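Cytochrome P450 CYP260B1 (Sorangium cellulosum, PDB 5HIW) is a bacterial cytochrome P450, a mostly helical haem protein that carries its iron porphyrin in a pocket bordered by a small beta sheet. Local coordinates at residues F58-Y63 with I278-E283; S274-V279 with I298-L303. One frame throughout, in Å; residues are numbered along the deposited sequence. Where two conformers were deposited one is given.

Interaction 1. Residues F58-Y63 with I278-E283; sequences FSTRTY and IVRFVE. With HEM (protoporphyrin IX containing Fe), chain B.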
loop_
_atom_site.group_PDB
_atom_site.type_symbol
_atom_site.label_atom_id
_atom_site.label_comp_id
_atom_site.label_asym_id
_atom_site.label_seq_id
_atom_site.Cartn_x
_atom_site.Cartn_y
_atom_site.Cartn_z
ATOM N N PHE A 58 -21.932 -3.026 4.274
ATOM C CA PHE A 58 -20.682 -3.705 3.920
ATOM C C PHE A 58 -19.607 -3.267 4.922
ATOM O O PHE A 58 -19.043 -2.196 4.789
ATOM C CB PHE A 58 -20.330 -3.367 2.466
ATOM C CG PHE A 58 -21.431 -3.702 1.463
ATOM C CD1 PHE A 58 -21.674 -5.025 1.055
ATOM C CD2 PHE A 58 -22.175 -2.703 0.884
ATOM C CE1 PHE A 58 -22.661 -5.304 0.088
ATOM C CE2 PHE A 58 -23.185 -2.982 -0.067
ATOM C CZ PHE A 58 -23.407 -4.294 -0.462
ATOM N N SER A 59 -19.450 -4.012 6.002
ATOM C CA SER A 59 -18.540 -3.584 7.059
ATOM C C SER A 59 -17.110 -4.076 6.896
ATOM O O SER A 59 -16.770 -4.856 5.993
ATOM C CB SER A 59 -19.063 -4.063 8.411
ATOM O OG SER A 59 -18.964 -5.449 8.480
ATOM N N THR A 60 -16.287 -3.742 7.864
ATOM C CA THR A 60 -14.924 -4.236 7.937
ATOM C C THR A 60 -14.769 -5.351 8.989
ATOM O O THR A 60 -13.697 -5.578 9.540
ATOM C CB THR A 60 -13.941 -3.062 8.142
ATOM O OG1 THR A 60 -14.362 -2.219 9.217
ATOM C CG2 THR A 60 -13.795 -2.255 6.861
ATOM N N ARG A 61 -15.864 -6.016 9.302
ATOM C CA ARG A 61 -15.855 -7.022 10.383
ATOM C C ARG A 61 -14.777 -8.087 10.188
ATOM O O ARG A 61 -14.153 -8.520 11.160
ATOM C CB ARG A 61 -17.258 -7.692 10.456
ATOM C CG ARG A 61 -17.403 -8.751 11.568
ATOM C CD ARG A 61 -18.659 -9.543 11.389
ATOM N NE ARG A 61 -19.794 -8.721 11.673
ATOM C CZ ARG A 61 -20.307 -8.557 12.899
ATOM N NH1 ARG A 61 -19.762 -9.143 13.959
ATOM N NH2 ARG A 61 -21.354 -7.782 13.058
ATOM N N THR A 62 -14.496 -8.437 8.927
ATOM C CA THR A 62 -13.539 -9.525 8.631
ATOM C C THR A 62 -12.151 -9.179 9.075
ATOM O O THR A 62 -11.372 -10.066 9.409
ATOM C CB THR A 62 -13.473 -9.933 7.150
ATOM O OG1 THR A 62 -12.978 -8.847 6.387
ATOM C CG2 THR A 62 -14.803 -10.360 6.605
ATOM N N TYR A 63 -11.848 -7.884 9.189
ATOM C CA TYR A 63 -10.519 -7.446 9.626
ATOM C C TYR A 63 -10.363 -7.547 11.128
ATOM O O TYR A 63 -9.257 -7.445 11.605
ATOM C CB TYR A 63 -10.261 -5.955 9.367
ATOM C CG TYR A 63 -9.819 -5.461 8.003
ATOM C CD1 TYR A 63 -8.491 -5.603 7.555
ATOM C CD2 TYR A 63 -10.683 -4.687 7.232
ATOM C CE1 TYR A 63 -8.095 -5.085 6.311
ATOM C CE2 TYR A 63 -10.288 -4.142 6.013
ATOM C CZ TYR A 63 -9.004 -4.342 5.546
ATOM O OH TYR A 63 -8.657 -3.757 4.338
ATOM N N ILE A 278 -9.613 -5.317 -1.635
ATOM C CA ILE A 278 -9.917 -5.273 -0.237
ATOM C C ILE A 278 -11.210 -6.027 -0.011
ATOM O O ILE A 278 -12.002 -6.279 -0.969
ATOM C CB ILE A 278 -10.065 -3.845 0.316
ATOM C CG1 ILE A 278 -10.970 -3.054 -0.568
ATOM C CG2 ILE A 278 -8.709 -3.203 0.499
ATOM C CD1 ILE A 278 -11.100 -1.606 -0.175
ATOM N N VAL A 279 -11.450 -6.336 1.257
ATOM C CA VAL A 279 -12.497 -7.216 1.599
ATOM C C VAL A 279 -13.549 -6.496 2.495
ATOM O O VAL A 279 -13.197 -5.613 3.280
ATOM C CB VAL A 279 -11.905 -8.404 2.373
ATOM C CG1 VAL A 279 -13.032 -9.261 2.867
ATOM C CG2 VAL A 279 -10.913 -9.179 1.468
ATOM N N ARG A 280 -14.824 -6.835 2.284
ATOM C CA ARG A 280 -15.978 -6.410 3.135
ATOM C C ARG A 280 -16.838 -7.608 3.581
ATOM O O ARG A 280 -16.772 -8.695 2.965
ATOM C CB ARG A 280 -16.817 -5.413 2.359
ATOM C CG ARG A 280 -16.089 -4.091 1.986
ATOM C CD ARG A 280 -15.918 -3.260 3.255
ATOM N NE ARG A 280 -15.340 -1.937 3.128
ATOM C CZ ARG A 280 -14.026 -1.642 3.169
ATOM N NH1 ARG A 280 -13.635 -0.392 3.078
ATOM N NH2 ARG A 280 -13.125 -2.612 3.220
ATOM N N PHE A 281 -17.595 -7.381 4.647
ATOM C CA PHE A 281 -18.464 -8.365 5.326
ATOM C C PHE A 281 -19.889 -7.910 5.093
ATOM O O PHE A 281 -20.213 -6.746 5.309
ATOM C CB PHE A 281 -18.168 -8.454 6.798
ATOM C CG PHE A 281 -19.075 -9.455 7.517
ATOM C CD1 PHE A 281 -20.342 -9.057 7.967
ATOM C CD2 PHE A 281 -18.721 -10.799 7.605
ATOM C CE1 PHE A 281 -21.219 -9.962 8.561
ATOM C CE2 PHE A 281 -19.583 -11.713 8.239
ATOM C CZ PHE A 281 -20.830 -11.294 8.692
ATOM N N VAL A 282 -20.741 -8.816 4.561
ATOM C CA VAL A 282 -22.104 -8.406 4.178
ATOM C C VAL A 282 -22.998 -8.591 5.397
ATOM O O VAL A 282 -23.248 -9.718 5.797
ATOM C CB VAL A 282 -22.608 -9.222 3.004
ATOM C CG1 VAL A 282 -23.954 -8.775 2.602
ATOM C CG2 VAL A 282 -21.673 -9.061 1.832
ATOM N N GLU A 283 -23.389 -7.476 6.010
ATOM C CA GLU A 283 -24.054 -7.477 7.310
ATOM C C GLU A 283 -25.546 -7.831 7.155
ATOM O O GLU A 283 -26.129 -8.399 8.031
ATOM C CB GLU A 283 -23.881 -6.101 7.978
ATOM C CG GLU A 283 -22.455 -5.774 8.464
ATOM C CD GLU A 283 -22.009 -6.558 9.672
ATOM O OE1 GLU A 283 -22.911 -7.172 10.258
ATOM O OE2 GLU A 283 -20.785 -6.569 10.078
HETATM C CHA HEM B . -6.294 2.016 4.590
HETATM C CHB HEM B . -3.776 1.171 0.518
HETATM C CHC HEM B . 0.082 3.255 2.469
HETATM C CHD HEM B . -2.149 3.164 6.708
HETATM C C1A HEM B . -5.987 1.669 3.305
HETATM C C2A HEM B . -6.883 1.109 2.354
HETATM C C3A HEM B . -6.186 0.906 1.193
HETATM C C4A HEM B . -4.817 1.233 1.467
HETATM C CMA HEM B . -6.748 0.297 -0.108
HETATM C CAA HEM B . -8.385 0.922 2.539
HETATM C CBA HEM B . -8.656 -0.361 3.341
HETATM C CGA HEM B . -10.095 -0.744 3.337
HETATM O O1A HEM B . -10.978 0.099 2.971
HETATM O O2A HEM B . -10.408 -1.949 3.506
HETATM C C1B HEM B . -2.519 1.605 0.700
HETATM C C2B HEM B . -1.558 1.647 -0.368
HETATM C C3B HEM B . -0.459 2.262 0.200
HETATM C C4B HEM B . -0.752 2.552 1.605
HETATM C CMB HEM B . -1.629 1.105 -1.807
HETATM C CAB HEM B . 0.761 2.445 -0.547
HETATM C CBB HEM B . 1.956 2.712 -0.138
HETATM C C1C HEM B . -0.189 3.426 3.826
HETATM C C2C HEM B . 0.746 4.045 4.717
HETATM C C3C HEM B . 0.102 4.005 5.923
HETATM C C4C HEM B . -1.153 3.342 5.772
HETATM C CMC HEM B . 2.082 4.550 4.226
HETATM C CAC HEM B . 0.576 4.526 7.219
HETATM C CBC HEM B . 1.400 5.562 7.271
HETATM C C1D HEM B . -3.469 2.842 6.419
HETATM C C2D HEM B . -4.470 2.817 7.518
HETATM C C3D HEM B . -5.622 2.491 6.944
HETATM C C4D HEM B . -5.325 2.356 5.509
HETATM C CMD HEM B . -4.230 3.016 9.002
HETATM C CAD HEM B . -7.013 2.394 7.593
HETATM C CBD HEM B . -7.697 3.739 7.436
HETATM C CGD HEM B . -9.089 3.779 8.081
HETATM O O1D HEM B . -9.761 2.728 8.311
HETATM O O2D HEM B . -9.625 4.895 8.393
HETATM N NA HEM B . -4.711 1.754 2.709
HETATM N NB HEM B . -2.037 2.262 1.781
HETATM N NC HEM B . -1.318 3.072 4.422
HETATM N ND HEM B . -4.030 2.534 5.224
HETATM FE FE HEM B . -3.068 2.436 3.540
HETATM O O HOH W 1 -18.027 -0.705 2.497
HETATM O O HOH W 2 -13.096 -6.156 6.061
HETATM O O HOH W 3 -2.498 0.279 4.079
#

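Interaction 2. Residues S274-V279 with I298-L303; sequences SAAGIV and ILYLSL. With HEM (protoporphyrin IX containing Fe), chain B.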
loop_
_atom_site.group_PDB
_atom_site.type_symbol
_atom_site.label_atom_id
_atom_site.label_comp_id
_atom_site.label_asym_id
_atom_site.label_seq_id
_atom_site.Cartn_x
_atom_site.Cartn_y
_atom_site.Cartn_z
ATOM N N SER A 274 -0.547 -1.261 -7.165
ATOM C CA SER A 274 -0.125 -2.391 -6.359
ATOM C C SER A 274 -1.191 -2.980 -5.464
ATOM O O SER A 274 -0.948 -4.015 -4.841
ATOM C CB SER A 274 1.050 -2.042 -5.460
ATOM O OG SER A 274 0.829 -0.840 -4.790
ATOM N N ALA A 275 -2.317 -2.288 -5.296
ATOM C CA ALA A 275 -3.364 -2.725 -4.406
ATOM C C ALA A 275 -4.370 -3.435 -5.264
ATOM O O ALA A 275 -5.160 -2.789 -5.920
ATOM C CB ALA A 275 -4.047 -1.526 -3.841
ATOM N N ALA A 276 -4.398 -4.745 -5.179
ATOM C CA ALA A 276 -5.388 -5.518 -5.951
ATOM C C ALA A 276 -6.817 -5.483 -5.428
ATOM O O ALA A 276 -7.746 -5.554 -6.206
ATOM C CB ALA A 276 -4.988 -6.958 -6.080
ATOM N N GLY A 277 -6.997 -5.417 -4.132
ATOM C CA GLY A 277 -8.333 -5.540 -3.604
ATOM C C GLY A 277 -8.381 -5.457 -2.108
ATOM O O GLY A 277 -7.322 -5.440 -1.397
ATOM N N ILE A 278 -9.613 -5.317 -1.635
ATOM C CA ILE A 278 -9.917 -5.273 -0.237
ATOM C C ILE A 278 -11.210 -6.027 -0.011
ATOM O O ILE A 278 -12.002 -6.279 -0.969
ATOM C CB ILE A 278 -10.065 -3.845 0.316
ATOM C CG1 ILE A 278 -10.970 -3.054 -0.568
ATOM C CG2 ILE A 278 -8.709 -3.203 0.499
ATOM C CD1 ILE A 278 -11.100 -1.606 -0.175
ATOM N N VAL A 279 -11.450 -6.336 1.257
ATOM C CA VAL A 279 -12.497 -7.216 1.599
ATOM C C VAL A 279 -13.549 -6.496 2.495
ATOM O O VAL A 279 -13.197 -5.613 3.280
ATOM C CB VAL A 279 -11.905 -8.404 2.373
ATOM C CG1 VAL A 279 -13.032 -9.261 2.867
ATOM C CG2 VAL A 279 -10.913 -9.179 1.468
ATOM N N ILE A 298 -18.364 -13.017 2.674
ATOM C CA ILE A 298 -17.107 -12.256 2.560
ATOM C C ILE A 298 -16.881 -11.867 1.086
ATOM O O ILE A 298 -16.800 -12.757 0.212
ATOM C CB ILE A 298 -15.937 -13.074 3.079
ATOM C CG1 ILE A 298 -16.190 -13.461 4.562
ATOM C CG2 ILE A 298 -14.644 -12.293 2.901
ATOM C CD1 ILE A 298 -15.076 -14.274 5.223
ATOM N N LEU A 299 -16.812 -10.554 0.824
ATOM C CA LEU A 299 -16.816 -9.948 -0.516
ATOM C C LEU A 299 -15.483 -9.259 -0.810
ATOM O O LEU A 299 -14.984 -8.506 0.033
ATOM C CB LEU A 299 -17.940 -8.957 -0.578
ATOM C CG LEU A 299 -18.335 -8.362 -1.894
ATOM C CD1 LEU A 299 -18.854 -9.469 -2.848
ATOM C CD2 LEU A 299 -19.379 -7.286 -1.706
ATOM N N TYR A 300 -14.878 -9.572 -1.967
ATOM C CA TYR A 300 -13.660 -8.971 -2.391
ATOM C C TYR A 300 -13.943 -7.915 -3.466
ATOM O O TYR A 300 -14.587 -8.186 -4.518
ATOM C CB TYR A 300 -12.698 -10.066 -2.888
ATOM C CG TYR A 300 -11.292 -9.662 -3.323
ATOM C CD1 TYR A 300 -11.020 -9.192 -4.580
ATOM C CD2 TYR A 300 -10.266 -9.750 -2.453
ATOM C CE1 TYR A 300 -9.722 -8.844 -4.947
ATOM C CE2 TYR A 300 -8.979 -9.423 -2.804
ATOM C CZ TYR A 300 -8.700 -9.024 -4.039
ATOM O OH TYR A 300 -7.428 -8.678 -4.369
ATOM N N LEU A 301 -13.356 -6.737 -3.274
ATOM C CA LEU A 301 -13.537 -5.601 -4.216
ATOM C C LEU A 301 -12.275 -5.367 -5.010
ATOM O O LEU A 301 -11.200 -5.179 -4.429
ATOM C CB LEU A 301 -13.876 -4.324 -3.434
ATOM C CG LEU A 301 -14.999 -4.398 -2.401
ATOM C CD1 LEU A 301 -15.219 -3.071 -1.693
ATOM C CD2 LEU A 301 -16.271 -4.753 -3.148
ATOM N N SER A 302 -12.354 -5.457 -6.337
ATOM C CA SER A 302 -11.237 -5.158 -7.171
ATOM C C SER A 302 -10.953 -3.649 -7.170
ATOM O O SER A 302 -11.821 -2.832 -7.459
ATOM C CB SER A 302 -11.467 -5.538 -8.626
ATOM O OG SER A 302 -10.326 -5.171 -9.424
ATOM N N LEU A 303 -9.742 -3.301 -6.814
ATOM C CA LEU A 303 -9.293 -1.912 -6.862
ATOM C C LEU A 303 -8.547 -1.636 -8.150
ATOM O O LEU A 303 -8.015 -0.562 -8.316
ATOM C CB LEU A 303 -8.468 -1.602 -5.626
ATOM C CG LEU A 303 -9.158 -1.796 -4.287
ATOM C CD1 LEU A 303 -8.243 -1.529 -3.079
ATOM C CD2 LEU A 303 -10.408 -0.995 -4.069
HETATM C CHA HEM B . -6.294 2.016 4.590
HETATM C CHB HEM B . -3.776 1.171 0.518
HETATM C CHC HEM B . 0.082 3.255 2.469
HETATM C CHD HEM B . -2.149 3.164 6.708
HETATM C C1A HEM B . -5.987 1.669 3.305
HETATM C C2A HEM B . -6.883 1.109 2.354
HETATM C C3A HEM B . -6.186 0.906 1.193
HETATM C C4A HEM B . -4.817 1.233 1.467
HETATM C CMA HEM B . -6.748 0.297 -0.108
HETATM C CAA HEM B . -8.385 0.922 2.539
HETATM C CBA HEM B . -8.656 -0.361 3.341
HETATM C CGA HEM B . -10.095 -0.744 3.337
HETATM O O1A HEM B . -10.978 0.099 2.971
HETATM O O2A HEM B . -10.408 -1.949 3.506
HETATM C C1B HEM B . -2.519 1.605 0.700
HETATM C C2B HEM B . -1.558 1.647 -0.368
HETATM C C3B HEM B . -0.459 2.262 0.200
HETATM C C4B HEM B . -0.752 2.552 1.605
HETATM C CMB HEM B . -1.629 1.105 -1.807
HETATM C CAB HEM B . 0.761 2.445 -0.547
HETATM C CBB HEM B . 1.956 2.712 -0.138
HETATM C C1C HEM B . -0.189 3.426 3.826
HETATM C C2C HEM B . 0.746 4.045 4.717
HETATM C C3C HEM B . 0.102 4.005 5.923
HETATM C C4C HEM B . -1.153 3.342 5.772
HETATM C CMC HEM B . 2.082 4.550 4.226
HETATM C CAC HEM B . 0.576 4.526 7.219
HETATM C CBC HEM B . 1.400 5.562 7.271
HETATM C C1D HEM B . -3.469 2.842 6.419
HETATM C C2D HEM B . -4.470 2.817 7.518
HETATM C C3D HEM B . -5.622 2.491 6.944
HETATM C C4D HEM B . -5.325 2.356 5.509
HETATM C CMD HEM B . -4.230 3.016 9.002
HETATM C CAD HEM B . -7.013 2.394 7.593
HETATM C CBD HEM B . -7.697 3.739 7.436
HETATM C CGD HEM B . -9.089 3.779 8.081
HETATM O O1D HEM B . -9.761 2.728 8.311
HETATM O O2D HEM B . -9.625 4.895 8.393
HETATM N NA HEM B . -4.711 1.754 2.709
HETATM N NB HEM B . -2.037 2.262 1.781
HETATM N NC HEM B . -1.318 3.072 4.422
HETATM N ND HEM B . -4.030 2.534 5.224
HETATM FE FE HEM B . -3.068 2.436 3.540
HETATM O O HOH W 4 -5.665 -0.335 -6.728
HETATM O O HOH W 5 -8.101 -6.529 -8.733
HETATM O O HOH W 3 -2.498 0.279 4.079
#

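Interaction 1. Residues F58-Y63 with I278-E283
With CG of R61 anti to the backbone N (chi1 -179°) and a bend at chi3, the arginine lies over F281 and presents its guanidinium to E283. F281, whose CG is likewise anti to its own N, offers one ring face: R61 CD sits over its centre, 3.6 Å from the centroid, a CH-pi contact. This is the outer edge of the P450 beta sheet, where the short strand 58-59 pairs antiparallel with strand 277-282 and the chain then turns into a 3-10 segment beside a haem propionate. S59 and F281 form the hydrogen-bonded pair, S59 N to F281 O at 2.9 Å with F281 N returning to S59 O; F58 faces V282 in the neighbouring non-hydrogen-bonded pair, side by side on the face covered by helix 45-53 and strand 286-288.

R61 grips E283 side-on. NE reaches OE2 at 2.9 Å, meeting it on the syn side but 21° out of the carboxylate plane, while NH2 goes to the syn lone pair of OE1. The anti lone pair of OE2 takes the hydroxyl of S59, OG to OE2 2.7 Å. That same OG accepts from R61 N in an ST turn, which ties the S59 hydroxyl to the backbone at the base of the arginine.

At the haem end, R280 spans both propionate oxygens in a nearly straight pair of bonds, NH1 to O1A and NH2 to O2A (both 173°). NH2 also reaches V279 O, from above the carbonyl plane, and T60 CG2 covers one guanidinium face. Water 1 joins R280 NE to F58 O, so all three guanidinium nitrogens have partners. Y63, deposited in two conformers, joins in: in the one given, its OH donates to haem O2A at 2.7 Å.

Interaction 2. Residues S274-V279 with I298-L303
Y300 lays its ring against the backbone of G277, with CZ 3.5 Å from G277 CA and I278 N over one ring face. G277 has no side chain, and the ring lies directly against its CA. On the same face of the sheet, V279 CG1 presses on I298 CG2 at 3.4 Å, tighter than usual, and V279 CG2 meets Y300 CD2. On the other face, L303 crosses I278 at about a right angle, L303 CD1 lying 4.0 Å from I278 CG2. The same L303 CD1 is 3.8 Å from haem CMA.

Behind these contacts is the antiparallel pairing of strands 277-282 and 298-302. L301 N reaches I278 O at 2.7 Å, and I278 N returns to L301 O. Beyond the ladder, L303 N bonds to A276 O, which also accepts a hydrogen bond from water 5; water 4 ties A275 O to L303 O. Farther out, the ring of F8 meets that of Y300, helix 45-53 covers L301, and S302 OG is held by water 5 and by I304 N and A305 N.

The direct hydrogen bonds across this contact are all backbone to backbone, while the side chains meet mainly through apolar contacts, consistent with a haem border that touches the porphyrin methyl without charge.

In the fold
Interactions 1 and 2 use the two sides of strand 277-282, which has strand 58-59 as one neighbour and strand 298-302 as the other. The order of the sheet makes interaction 1 its outer edge, since 58-59 is a terminal strand; interaction 2 lies farther in and nearer the centre of the chain. Both are partly buried. The edge contact is rich in charge, with a salt bridge and a propionate clamp, whereas the inner one joins apolar side chains over a backbone ladder. R280 stitches them together: its N probably bonds to L299 O, and its CG packs on L301 CD1. I278 and V279 belong to both.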